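Local structure of helix-turn-helix transcriptional regulator (Pseudomonas aeruginosa, 5XHX) at residues Ala40-Trp45 against Leu143-Glu148; Phe50-Pro55 against Asp136-Leu141; Leu99-Asp104 against Asp127-Asn132. The protein probably binds DNA as a LuxR-type transcriptional regulator of Pseudomonas aeruginosa, the chain here being its N-terminal ligand-binding-type domain without the helix-turn-helix part. All blocks are in the same frame, centred on the assembly; numbering follows the deposited sequence.

Contact 1 (Ala40-Trp45 against Leu143-Glu148); sequences APVDNW and LSLGSE
With its OG swung anti to the backbone N (chi1 -173°), Ser-147 donates to the carbonyl of Pro-41, OG to O 2.8 Å and in the carbonyl plane; the same OG accepts from the backbone N of Ser-149. Asp-43 holds CG beside its own N (chi1 -63°), which sends OD2 across to the backbone N of Glu-148, 2.7 Å away, on the anti lone pair. The two acidic side chains cross at about a right angle, and OD2 of Asp-43 stays 4.4 Å from OE1 of Glu-148. Next to these links the backbones meet in a classic beta bulge: Asp-43 and Asn-44 both face Gly-146, whose O takes Asp-43 N at 2.8 Å, in the carbonyl plane, and Asn-44 N at 3.3 Å from well above it. Gly-146 N answers to Asn-44 O at 2.9 Å. Just before the bulge, an inverse gamma turn centred on Pro-41 leads the chain into strand 44-50. On the face shared by Trp-45 and Leu-145, CB of Trp-45 lies 4.1 Å from CD2 of Leu-145, while the indole leads away to pack on Trp-29, Arg-30 and Ala-33 of helix 28-36.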
ATOM      1  N   ALA A  40      19.398   6.316   1.829  1.00 46.33           N
ATOM      2  CA  ALA A  40      20.102   7.307   1.027  1.00 42.24           C
ATOM      3  C   ALA A  40      20.053   8.643   1.750  1.00 38.80           C
ATOM      4  O   ALA A  40      19.184   8.860   2.601  1.00 45.10           O
ATOM      5  CB  ALA A  40      19.475   7.425  -0.375  1.00 39.74           C
ATOM      6  N   PRO A  41      21.006   9.624   1.396  1.00 41.54           N
ATOM      7  CA  PRO A  41      21.007  10.955   2.045  1.00 44.09           C
ATOM      8  C   PRO A  41      19.973  11.906   1.453  1.00 40.54           C
ATOM      9  O   PRO A  41      20.284  12.894   0.780  1.00 42.09           O
ATOM     10  CB  PRO A  41      22.441  11.431   1.803  1.00 42.03           C
ATOM     11  CG  PRO A  41      22.793  10.832   0.491  1.00 43.76           C
ATOM     12  CD  PRO A  41      22.176   9.451   0.514  1.00 42.41           C
ATOM     13  N   VAL A  42      18.705  11.625   1.731  1.00 38.06           N
ATOM     14  CA  VAL A  42      17.611  12.509   1.342  1.00 38.40           C
ATOM     15  C   VAL A  42      17.573  13.682   2.321  1.00 41.51           C
ATOM     16  O   VAL A  42      17.231  13.515   3.490  1.00 40.57           O
ATOM     17  CB  VAL A  42      16.274  11.762   1.322  1.00 36.84           C
ATOM     18  CG1 VAL A  42      15.128  12.732   1.015  1.00 35.29           C
ATOM     19  CG2 VAL A  42      16.326  10.584   0.329  1.00 32.98           C
ATOM     20  N   ASP A  43      17.915  14.876   1.841  1.00 39.66           N
ATOM     21  CA  ASP A  43      17.905  16.066   2.682  1.00 40.63           C
ATOM     22  C   ASP A  43      16.702  16.960   2.440  1.00 43.63           C
ATOM     23  O   ASP A  43      16.390  17.794   3.293  1.00 40.66           O
ATOM     24  CB  ASP A  43      19.175  16.886   2.458  1.00 39.84           C
ATOM     25  CG  ASP A  43      20.420  16.130   2.853  1.00 39.78           C
ATOM     26  OD1 ASP A  43      20.371  15.428   3.880  1.00 41.65           O
ATOM     27  OD2 ASP A  43      21.431  16.224   2.128  1.00 40.87           O
ATOM     28  N   ASN A  44      16.042  16.827   1.295  1.00 41.36           N
ATOM     29  CA  ASN A  44      14.837  17.587   1.003  1.00 36.75           C
ATOM     30  C   ASN A  44      13.996  16.734   0.060  1.00 34.94           C
ATOM     31  O   ASN A  44      14.469  15.738  -0.494  1.00 29.24           O
ATOM     32  CB  ASN A  44      15.179  18.963   0.401  1.00 41.66           C
ATOM     33  CG  ASN A  44      14.156  20.051   0.771  1.00 50.28           C
ATOM     34  OD1 ASN A  44      12.950  19.787   0.868  1.00 47.43           O
ATOM     35  ND2 ASN A  44      14.640  21.289   0.969  1.00 48.97           N
ATOM     36  N   TRP A  45      12.735  17.118  -0.103  1.00 34.59           N
ATOM     37  CA  TRP A  45      11.850  16.351  -0.967  1.00 34.26           C
ATOM     38  C   TRP A  45      10.662  17.216  -1.334  1.00 32.18           C
ATOM     39  O   TRP A  45      10.330  18.178  -0.634  1.00 31.98           O
ATOM     40  CB  TRP A  45      11.394  15.049  -0.299  1.00 27.23           C
ATOM     41  CG  TRP A  45      10.790  15.259   1.048  1.00 32.32           C
ATOM     42  CD1 TRP A  45      11.430  15.208   2.257  1.00 34.57           C
ATOM     43  CD2 TRP A  45       9.427  15.575   1.327  1.00 29.52           C
ATOM     44  NE1 TRP A  45      10.536  15.477   3.272  1.00 32.44           N
ATOM     45  CE2 TRP A  45       9.306  15.712   2.725  1.00 30.31           C
ATOM     46  CE3 TRP A  45       8.297  15.770   0.529  1.00 33.64           C
ATOM     47  CZ2 TRP A  45       8.099  16.015   3.339  1.00 33.21           C
ATOM     48  CZ3 TRP A  45       7.104  16.088   1.140  1.00 31.07           C
ATOM     49  CH2 TRP A  45       7.013  16.203   2.532  1.00 35.79           C
ATOM     50  N   LEU A 143       7.931  12.432  -7.463  1.00 20.04           N
ATOM     51  CA  LEU A 143       8.482  12.524  -6.125  1.00 24.28           C
ATOM     52  C   LEU A 143       9.947  12.874  -6.303  1.00 26.73           C
ATOM     53  O   LEU A 143      10.732  12.053  -6.785  1.00 23.25           O
ATOM     54  CB  LEU A 143       8.313  11.222  -5.333  1.00 27.71           C
ATOM     55  CG  LEU A 143       9.114  11.231  -4.023  1.00 29.31           C
ATOM     56  CD1 LEU A 143       8.619  12.350  -3.077  1.00 26.02           C
ATOM     57  CD2 LEU A 143       9.045   9.862  -3.358  1.00 29.48           C
ATOM     58  N   SER A 144      10.299  14.101  -5.938  1.00 25.50           N
ATOM     59  CA  SER A 144      11.674  14.564  -6.017  1.00 26.71           C
ATOM     60  C   SER A 144      12.344  14.335  -4.675  1.00 27.23           C
ATOM     61  O   SER A 144      11.762  14.639  -3.633  1.00 28.64           O
ATOM     62  CB  SER A 144      11.720  16.057  -6.377  1.00 31.80           C
ATOM     63  OG  SER A 144      12.890  16.644  -5.821  1.00 39.82           O
ATOM     64  N   LEU A 145      13.551  13.782  -4.700  1.00 26.47           N
ATOM     65  CA  LEU A 145      14.356  13.597  -3.499  1.00 30.38           C
ATOM     66  C   LEU A 145      15.668  14.324  -3.736  1.00 28.71           C
ATOM     67  O   LEU A 145      16.400  13.992  -4.678  1.00 28.61           O
ATOM     68  CB  LEU A 145      14.611  12.112  -3.210  1.00 29.96           C
ATOM     69  CG  LEU A 145      13.407  11.170  -3.175  1.00 30.34           C
ATOM     70  CD1 LEU A 145      13.896   9.717  -3.074  1.00 31.27           C
ATOM     71  CD2 LEU A 145      12.480  11.499  -2.027  1.00 25.32           C
ATOM     72  N   GLY A 146      15.954  15.322  -2.909  1.00 31.55           N
ATOM     73  CA  GLY A 146      17.174  16.096  -3.080  1.00 31.44           C
ATOM     74  C   GLY A 146      18.207  15.774  -2.021  1.00 33.03           C
ATOM     75  O   GLY A 146      17.854  15.293  -0.941  1.00 33.22           O
ATOM     76  N   SER A 147      19.485  16.018  -2.318  1.00 33.53           N
ATOM     77  CA  SER A 147      20.564  15.816  -1.360  1.00 34.39           C
ATOM     78  C   SER A 147      21.524  16.994  -1.422  1.00 40.29           C
ATOM     79  O   SER A 147      21.779  17.539  -2.501  1.00 35.87           O
ATOM     80  CB  SER A 147      21.341  14.527  -1.638  1.00 35.22           C
ATOM     81  OG  SER A 147      22.287  14.243  -0.612  1.00 38.99           O
ATOM     82  N   GLU A 148      22.062  17.371  -0.259  1.00 41.37           N
ATOM     83  CA  GLU A 148      23.209  18.272  -0.219  1.00 43.66           C
ATOM     84  C   GLU A 148      24.514  17.569  -0.588  1.00 40.54           C
ATOM     85  O   GLU A 148      25.489  18.246  -0.927  1.00 43.36           O
ATOM     86  CB  GLU A 148      23.303  18.933   1.165  1.00 42.37           C
ATOM     87  CG  GLU A 148      22.134  19.901   1.427  1.00 41.09           C
ATOM     88  CD  GLU A 148      21.958  20.300   2.890  1.00 51.22           C
ATOM     89  OE1 GLU A 148      22.891  20.098   3.698  1.00 56.03           O
ATOM     90  OE2 GLU A 148      20.870  20.815   3.232  1.00 49.80           O
TER

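Contact 2 (Phe50-Pro55 against Asp136-Leu141); sequences FSDSSP and DGERTL
Phe-50 and Thr-140 form an antiparallel hydrogen-bonded pair, with Phe-50 N to Thr-140 O and Thr-140 N to Phe-50 O both 2.9 Å. Beyond it the Phe-50 carbonyl also receives a CA-H...O contact from Arg-139, and Ser-51 CA makes another to the O of Glu-138.

Among the side chains, Glu-138 makes the hydrogen bond across the contact. Its CG stands anti to the backbone N (chi1 -175°) and the chain beyond is extended, which carries OE1 over to the loop, where the anti lone pair takes the backbone N of Asp-52 at 2.6 Å. The same OE1 lies 3.3 Å from CB of Ser-51. Ser-51 folds its own loop in an ST turn, OG accepting from Ser-53 N at 3.0 Å. In the partner turn Asp-136 does a similar job: OD1 accepts the backbone N of both Glu-138 and Arg-139, reached from one face of the carboxylate, as an Asx turn and Asx motif.

OD2 of Asp-136 is in a salt bridge with Arg-139, which grips it side-on with NE and NH2, the closer being NE at 2.7 Å, with the oxygen in the guanidinium plane.

Van der Waals contact across the segments is slight; CG of Arg-139 lies 3.9 Å from CB of Ser-51. The Phe-50 ring turns off instead to meet Tyr-88 edge-to-face.

Two carboxylates, those of Asp-52 and Glu-138, sit near each other where the sheet runs out into turns. Arg-92 of helix 86-92 forms a salt bridge with Asp-52 OD1 and donates to the backbone O of Glu-138, so its positive charge would be expected to offset part of the repulsion between the acids.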
ATOM      1  N   PHE A  50       3.424  17.551 -12.649  1.00 27.97           N
ATOM      2  CA  PHE A  50       3.711  18.330 -13.841  1.00 28.45           C
ATOM      3  C   PHE A  50       2.627  18.077 -14.890  1.00 32.77           C
ATOM      4  O   PHE A  50       2.000  17.010 -14.926  1.00 28.30           O
ATOM      5  CB  PHE A  50       5.075  17.949 -14.426  1.00 26.00           C
ATOM      6  CG  PHE A  50       6.257  18.350 -13.583  1.00 28.39           C
ATOM      7  CD1 PHE A  50       6.365  19.625 -13.055  1.00 25.83           C
ATOM      8  CD2 PHE A  50       7.286  17.441 -13.344  1.00 28.18           C
ATOM      9  CE1 PHE A  50       7.487  19.997 -12.303  1.00 26.02           C
ATOM     10  CE2 PHE A  50       8.405  17.796 -12.590  1.00 27.21           C
ATOM     11  CZ  PHE A  50       8.521  19.074 -12.075  1.00 26.12           C
ATOM     12  N   SER A  51       2.427  19.061 -15.759  1.00 27.66           N
ATOM     13  CA  SER A  51       1.434  18.968 -16.821  1.00 30.91           C
ATOM     14  C   SER A  51       1.756  20.034 -17.860  1.00 34.80           C
ATOM     15  O   SER A  51       2.841  20.625 -17.850  1.00 30.84           O
ATOM     16  CB  SER A  51       0.017  19.134 -16.267  1.00 31.83           C
ATOM     17  OG  SER A  51      -0.234  20.494 -15.932  1.00 31.61           O
ATOM     18  N   ASP A  52       0.802  20.291 -18.754  1.00 31.48           N
ATOM     19  CA  ASP A  52       0.949  21.392 -19.700  1.00 37.25           C
ATOM     20  C   ASP A  52       0.558  22.738 -19.097  1.00 31.98           C
ATOM     21  O   ASP A  52       0.664  23.754 -19.787  1.00 35.86           O
ATOM     22  CB  ASP A  52       0.136  21.125 -20.970  1.00 38.46           C
ATOM     23  CG  ASP A  52       0.717  20.006 -21.817  1.00 41.67           C
ATOM     24  OD1 ASP A  52       1.908  19.649 -21.640  1.00 48.42           O
ATOM     25  OD2 ASP A  52      -0.021  19.474 -22.667  1.00 53.14           O
ATOM     26  N   SER A  53       0.116  22.775 -17.837  1.00 29.77           N
ATOM     27  CA  SER A  53      -0.029  24.046 -17.133  1.00 35.22           C
ATOM     28  C   SER A  53       0.906  24.125 -15.925  1.00 31.31           C
ATOM     29  O   SER A  53       1.900  23.394 -15.861  1.00 32.13           O
ATOM     30  CB  SER A  53      -1.492  24.268 -16.723  1.00 34.81           C
ATOM     31  OG  SER A  53      -1.986  23.200 -15.930  1.00 43.50           O
ATOM     32  N   SER A  54       0.616  25.023 -14.984  1.00 29.47           N
ATOM     33  CA  SER A  54       1.484  25.213 -13.826  1.00 30.62           C
ATOM     34  C   SER A  54       1.603  23.915 -13.033  1.00 29.59           C
ATOM     35  O   SER A  54       0.623  23.165 -12.937  1.00 25.41           O
ATOM     36  CB  SER A  54       0.932  26.303 -12.899  1.00 30.88           C
ATOM     37  OG  SER A  54       1.226  27.600 -13.389  1.00 43.17           O
ATOM     38  N   PRO A  55       2.765  23.642 -12.432  1.00 29.07           N
ATOM     39  CA  PRO A  55       2.894  22.481 -11.534  1.00 29.64           C
ATOM     40  C   PRO A  55       1.997  22.625 -10.322  1.00 34.00           C
ATOM     41  O   PRO A  55       1.869  23.709  -9.746  1.00 30.68           O
ATOM     42  CB  PRO A  55       4.367  22.508 -11.105  1.00 30.63           C
ATOM     43  CG  PRO A  55       5.061  23.395 -12.096  1.00 35.06           C
ATOM     44  CD  PRO A  55       4.028  24.381 -12.572  1.00 27.73           C
ATOM     45  N   ASP A 136      -1.837  10.327 -16.832  1.00 39.48           N
ATOM     46  CA  ASP A 136      -2.640  10.201 -18.031  1.00 50.11           C
ATOM     47  C   ASP A 136      -1.779  10.718 -19.178  1.00 52.78           C
ATOM     48  O   ASP A 136      -0.548  10.759 -19.067  1.00 49.79           O
ATOM     49  CB  ASP A 136      -3.975  10.947 -17.876  1.00 43.22           C
ATOM     50  CG  ASP A 136      -3.781  12.416 -17.554  1.00 45.20           C
ATOM     51  OD1 ASP A 136      -3.297  13.147 -18.438  1.00 56.41           O
ATOM     52  OD2 ASP A 136      -4.105  12.839 -16.425  1.00 46.12           O
ATOM     53  N   GLY A 137      -2.423  11.132 -20.269  1.00 48.11           N
ATOM     54  CA  GLY A 137      -1.669  11.616 -21.407  1.00 49.95           C
ATOM     55  C   GLY A 137      -0.950  12.927 -21.162  1.00 52.47           C
ATOM     56  O   GLY A 137      -0.033  13.267 -21.921  1.00 48.59           O
ATOM     57  N   GLU A 138      -1.336  13.673 -20.127  1.00 40.61           N
ATOM     58  CA  GLU A 138      -0.722  14.979 -19.901  1.00 47.09           C
ATOM     59  C   GLU A 138      -0.028  15.130 -18.555  1.00 36.54           C
ATOM     60  O   GLU A 138       0.931  15.899 -18.461  1.00 39.07           O
ATOM     61  CB  GLU A 138      -1.767  16.099 -20.029  1.00 48.56           C
ATOM     62  CG  GLU A 138      -1.163  17.515 -19.936  1.00 45.39           C
ATOM     63  CD  GLU A 138      -2.163  18.546 -19.453  1.00 46.95           C
ATOM     64  OE1 GLU A 138      -1.739  19.622 -18.962  1.00 46.36           O
ATOM     65  OE2 GLU A 138      -3.381  18.276 -19.553  1.00 55.45           O
ATOM     66  N   ARG A 139      -0.478  14.443 -17.515  1.00 27.15           N
ATOM     67  CA  ARG A 139       0.002  14.714 -16.171  1.00 28.75           C
ATOM     68  C   ARG A 139       1.026  13.668 -15.743  1.00 31.81           C
ATOM     69  O   ARG A 139       0.963  12.506 -16.157  1.00 31.88           O
ATOM     70  CB  ARG A 139      -1.171  14.768 -15.195  1.00 31.40           C
ATOM     71  CG  ARG A 139      -2.119  15.943 -15.474  1.00 33.48           C
ATOM     72  CD  ARG A 139      -3.254  15.952 -14.472  1.00 32.45           C
ATOM     73  NE  ARG A 139      -3.940  14.673 -14.518  1.00 38.57           N
ATOM     74  CZ  ARG A 139      -4.440  14.048 -13.458  1.00 38.50           C
ATOM     75  NH1 ARG A 139      -4.328  14.585 -12.246  1.00 36.96           N
ATOM     76  NH2 ARG A 139      -5.035  12.874 -13.615  1.00 39.47           N
ATOM     77  N   THR A 140       1.998  14.107 -14.939  1.00 26.11           N
ATOM     78  CA  THR A 140       3.049  13.238 -14.413  1.00 26.64           C
ATOM     79  C   THR A 140       3.195  13.514 -12.926  1.00 30.80           C
ATOM     80  O   THR A 140       3.548  14.633 -12.531  1.00 26.71           O
ATOM     81  CB  THR A 140       4.391  13.467 -15.114  1.00 27.49           C
ATOM     82  OG1 THR A 140       4.215  13.434 -16.533  1.00 29.93           O
ATOM     83  CG2 THR A 140       5.402  12.373 -14.715  1.00 26.50           C
ATOM     84  N   LEU A 141       2.921  12.503 -12.103  1.00 25.52           N
ATOM     85  CA  LEU A 141       3.151  12.610 -10.666  1.00 25.89           C
ATOM     86  C   LEU A 141       4.621  12.346 -10.360  1.00 26.20           C
ATOM     87  O   LEU A 141       5.185  11.336 -10.791  1.00 24.82           O
ATOM     88  CB  LEU A 141       2.255  11.630  -9.905  1.00 29.24           C
ATOM     89  CG  LEU A 141       2.502  11.437  -8.407  1.00 29.24           C
ATOM     90  CD1 LEU A 141       2.236  12.737  -7.638  1.00 24.24           C
ATOM     91  CD2 LEU A 141       1.601  10.336  -7.854  1.00 25.91           C
TER

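Contact 3 (Leu99-Asp104 against Asp127-Asn132); sequences LFHLAD and DEVQYN
Strand 98-101, outermost on its side of the five-stranded antiparallel sheet, is joined to strand 127-134 here, and the join ends in a histidine-carboxylate hydrogen bond. Phe-100 and Gln-130 are the hydrogen-bonded pair, Phe-100 N to Gln-130 O at 3.0 Å and Gln-130 N to Phe-100 O at 2.9 Å. Where the strand passes into the short helix 102-105, Leu-102 N still bonds to Glu-128 O, at 3.0 Å.

His-101 projects from the face it shares with Val-129, CG anti to its N (chi1 -168°), and this carries the ring along to Asp-127. NE2 donates to OD2 at 2.6 Å, nearly straight at 174°; the oxygen lies in the ring plane, whereas the nitrogen meets it on the syn side, somewhat out of the carboxylate plane. The ring and carboxylate are turned 38° apart. OD2 also accepts from the backbone N of Phe-151, and OD1 receives a water that in turn accepts from Ala-103 N, so both oxygens of the acid are gripped and the start of the helix is tied to it. CD2 of His-101 meets the O of Glu-128 at the ring edge.

On the same face, CD1 of Leu-99 sits squarely over the ring of Tyr-131, 3.8 Å from its centroid, a CH-pi contact, and Tyr-131 OH reaches the O of Phe-159 in helix 153-173. On the other face, the side chains of Phe-100 and Asn-132 cross at about a right angle, CE2 to ND2 3.8 Å, while OD1 of that amide accepts from NE2 of Gln-130. An antiparallel sheet carrying helices on both faces, here 153-173 and 86-92, is consistent with the alpha-beta-alpha sandwich of LuxR-type ligand-binding domains.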
ATOM      1  N   LEU A  99      12.776   6.523 -13.232  1.00 30.61           N
ATOM      2  CA  LEU A  99      13.605   7.046 -12.155  1.00 28.63           C
ATOM      3  C   LEU A  99      14.714   7.858 -12.796  1.00 28.37           C
ATOM      4  O   LEU A  99      15.479   7.323 -13.595  1.00 29.36           O
ATOM      5  CB  LEU A  99      14.200   5.921 -11.298  1.00 24.97           C
ATOM      6  CG  LEU A  99      15.160   6.403 -10.210  1.00 27.12           C
ATOM      7  CD1 LEU A  99      14.421   7.236  -9.107  1.00 23.77           C
ATOM      8  CD2 LEU A  99      15.878   5.207  -9.621  1.00 32.09           C
ATOM      9  N   PHE A 100      14.812   9.137 -12.443  1.00 24.86           N
ATOM     10  CA  PHE A 100      15.747  10.025 -13.110  1.00 24.28           C
ATOM     11  C   PHE A 100      16.731  10.618 -12.109  1.00 21.92           C
ATOM     12  O   PHE A 100      16.346  11.017 -11.013  1.00 22.45           O
ATOM     13  CB  PHE A 100      14.982  11.127 -13.879  1.00 26.38           C
ATOM     14  CG  PHE A 100      14.154  10.589 -15.028  1.00 26.28           C
ATOM     15  CD1 PHE A 100      14.749  10.260 -16.242  1.00 26.34           C
ATOM     16  CD2 PHE A 100      12.800  10.381 -14.879  1.00 26.95           C
ATOM     17  CE1 PHE A 100      13.987   9.748 -17.296  1.00 30.42           C
ATOM     18  CE2 PHE A 100      12.031   9.869 -15.928  1.00 30.82           C
ATOM     19  CZ  PHE A 100      12.619   9.564 -17.131  1.00 30.96           C
ATOM     20  N   HIS A 101      17.997  10.672 -12.512  1.00 24.14           N
ATOM     21  CA  HIS A 101      19.090  11.244 -11.735  1.00 26.60           C
ATOM     22  C   HIS A 101      19.576  12.509 -12.438  1.00 25.92           C
ATOM     23  O   HIS A 101      19.803  12.498 -13.653  1.00 25.37           O
ATOM     24  CB  HIS A 101      20.236  10.229 -11.591  1.00 23.49           C
ATOM     25  CG  HIS A 101      21.282  10.616 -10.587  1.00 26.49           C
ATOM     26  ND1 HIS A 101      22.514   9.999 -10.525  1.00 26.91           N
ATOM     27  CD2 HIS A 101      21.280  11.548  -9.601  1.00 26.42           C
ATOM     28  CE1 HIS A 101      23.227  10.538  -9.553  1.00 32.49           C
ATOM     29  NE2 HIS A 101      22.502  11.478  -8.975  1.00 29.69           N
ATOM     30  N   LEU A 102      19.733  13.586 -11.667  1.00 27.15           N
ATOM     31  CA  LEU A 102      20.036  14.919 -12.193  1.00 26.36           C
ATOM     32  C   LEU A 102      21.078  14.925 -13.316  1.00 26.39           C
ATOM     33  O   LEU A 102      20.819  15.425 -14.419  1.00 27.85           O
ATOM     34  CB  LEU A 102      20.501  15.819 -11.040  1.00 22.07           C
ATOM     35  CG  LEU A 102      20.903  17.233 -11.480  1.00 29.88           C
ATOM     36  CD1 LEU A 102      19.661  17.998 -12.006  1.00 27.07           C
ATOM     37  CD2 LEU A 102      21.565  17.982 -10.340  1.00 31.38           C
ATOM     38  N   ALA A 103      22.259  14.356 -13.052  1.00 28.64           N
ATOM     39  CA  ALA A 103      23.360  14.412 -14.014  1.00 30.68           C
ATOM     40  C   ALA A 103      23.001  13.820 -15.373  1.00 31.37           C
ATOM     41  O   ALA A 103      23.551  14.246 -16.394  1.00 30.63           O
ATOM     42  CB  ALA A 103      24.588  13.694 -13.454  1.00 37.00           C
ATOM     43  N   ASP A 104      22.074  12.860 -15.420  1.00 27.73           N
ATOM     44  CA  ASP A 104      21.709  12.228 -16.686  1.00 28.28           C
ATOM     45  C   ASP A 104      20.769  13.070 -17.560  1.00 29.64           C
ATOM     46  O   ASP A 104      20.592  12.738 -18.739  1.00 28.38           O
ATOM     47  CB  ASP A 104      21.044  10.862 -16.423  1.00 30.29           C
ATOM     48  CG  ASP A 104      22.004   9.839 -15.795  1.00 31.71           C
ATOM     49  OD1 ASP A 104      23.223   9.920 -16.036  1.00 26.54           O
ATOM     50  OD2 ASP A 104      21.525   8.944 -15.065  1.00 35.76           O
ATOM     51  N   ASP A 127      22.303  17.441  -5.329  1.00 33.04           N
ATOM     52  CA  ASP A 127      21.904  16.369  -6.236  1.00 30.54           C
ATOM     53  C   ASP A 127      20.415  16.100  -6.086  1.00 27.21           C
ATOM     54  O   ASP A 127      19.792  16.470  -5.091  1.00 28.38           O
ATOM     55  CB  ASP A 127      22.704  15.073  -5.976  1.00 28.37           C
ATOM     56  CG  ASP A 127      22.758  14.150  -7.195  1.00 32.63           C
ATOM     57  OD1 ASP A 127      22.223  14.499  -8.283  1.00 30.81           O
ATOM     58  OD2 ASP A 127      23.353  13.067  -7.066  1.00 28.44           O
ATOM     59  N   GLU A 128      19.848  15.436  -7.089  1.00 27.70           N
ATOM     60  CA  GLU A 128      18.417  15.186  -7.085  1.00 25.65           C
ATOM     61  C   GLU A 128      18.128  13.891  -7.825  1.00 23.94           C
ATOM     62  O   GLU A 128      18.768  13.595  -8.837  1.00 24.01           O
ATOM     63  CB  GLU A 128      17.643  16.338  -7.751  1.00 24.48           C
ATOM     64  CG  GLU A 128      16.161  16.363  -7.413  1.00 23.36           C
ATOM     65  CD  GLU A 128      15.408  17.517  -8.086  1.00 30.12           C
ATOM     66  OE1 GLU A 128      14.146  17.471  -8.146  1.00 27.29           O
ATOM     67  OE2 GLU A 128      16.079  18.455  -8.568  1.00 24.61           O
ATOM     68  N   VAL A 129      17.137  13.143  -7.335  1.00 24.18           N
ATOM     69  CA  VAL A 129      16.507  12.098  -8.132  1.00 25.10           C
ATOM     70  C   VAL A 129      15.013  12.328  -8.066  1.00 22.69           C
ATOM     71  O   VAL A 129      14.506  12.993  -7.169  1.00 23.51           O
ATOM     72  CB  VAL A 129      16.829  10.659  -7.660  1.00 27.25           C
ATOM     73  CG1 VAL A 129      18.311  10.403  -7.688  1.00 21.73           C
ATOM     74  CG2 VAL A 129      16.240  10.420  -6.253  1.00 25.26           C
ATOM     75  N   GLN A 130      14.305  11.728  -9.012  1.00 23.77           N
ATOM     76  CA  GLN A 130      12.861  11.863  -9.057  1.00 26.13           C
ATOM     77  C   GLN A 130      12.255  10.561  -9.563  1.00 24.06           C
ATOM     78  O   GLN A 130      12.699  10.029 -10.583  1.00 22.55           O
ATOM     79  CB  GLN A 130      12.483  13.033  -9.975  1.00 22.77           C
ATOM     80  CG  GLN A 130      11.064  13.493  -9.915  1.00 32.56           C
ATOM     81  CD  GLN A 130      10.859  14.734 -10.764  1.00 26.15           C
ATOM     82  OE1 GLN A 130      10.925  15.859 -10.271  1.00 30.66           O
ATOM     83  NE2 GLN A 130      10.676  14.529 -12.049  1.00 25.60           N
ATOM     84  N   TYR A 131      11.219  10.082  -8.878  1.00 23.89           N
ATOM     85  CA  TYR A 131      10.319   9.082  -9.449  1.00 24.72           C
ATOM     86  C   TYR A 131       9.218   9.789 -10.234  1.00 23.16           C
ATOM     87  O   TYR A 131       8.537  10.657  -9.682  1.00 24.00           O
ATOM     88  CB  TYR A 131       9.681   8.226  -8.354  1.00 22.50           C
ATOM     89  CG  TYR A 131      10.614   7.260  -7.632  1.00 23.23           C
ATOM     90  CD1 TYR A 131      10.852   5.974  -8.130  1.00 23.62           C
ATOM     91  CD2 TYR A 131      11.224   7.628  -6.443  1.00 24.43           C
ATOM     92  CE1 TYR A 131      11.687   5.080  -7.439  1.00 24.27           C
ATOM     93  CE2 TYR A 131      12.042   6.757  -5.751  1.00 23.52           C
ATOM     94  CZ  TYR A 131      12.268   5.489  -6.249  1.00 23.72           C
ATOM     95  OH  TYR A 131      13.077   4.642  -5.551  1.00 24.19           O
ATOM     96  N   ASN A 132       9.036   9.402 -11.503  1.00 24.85           N
ATOM     97  CA  ASN A 132       8.031   9.980 -12.404  1.00 27.76           C
ATOM     98  C   ASN A 132       6.962   8.941 -12.688  1.00 27.47           C
ATOM     99  O   ASN A 132       7.277   7.871 -13.221  1.00 27.42           O
ATOM    100  CB  ASN A 132       8.628  10.401 -13.747  1.00 27.95           C
ATOM    101  CG  ASN A 132       9.390  11.677 -13.679  1.00 30.45           C
ATOM    102  OD1 ASN A 132       9.941  12.021 -12.640  1.00 28.71           O
ATOM    103  ND2 ASN A 132       9.405  12.418 -14.794  1.00 27.34           N
TER
HETATM  104  O   HOH W   1      23.528  13.998 -10.537  1.00 34.94           O

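From the N terminus, strand 44-50 is entered through contact 1 and left through contact 2, each end being paired with strand 140-147; contact 1 thereby closes a loop of 97 residues and contact 2 one of 80 nested within it. Inside both lies contact 3, which closes a short loop holding helix 114-123 and sets strand 98-101 beside strand 127-134. Contacts 1 and 2, with centres about 22 Å apart, lie on opposite sides of the chain's centre. Contact 3 joins contact 1 through Leu-145 N to Val-129 O and Ser-144 OG to Glu-128 OE1, and meets contact 2 by packing of Thr-140 on Asn-132. Together they bind four neighbouring strands of one sheet.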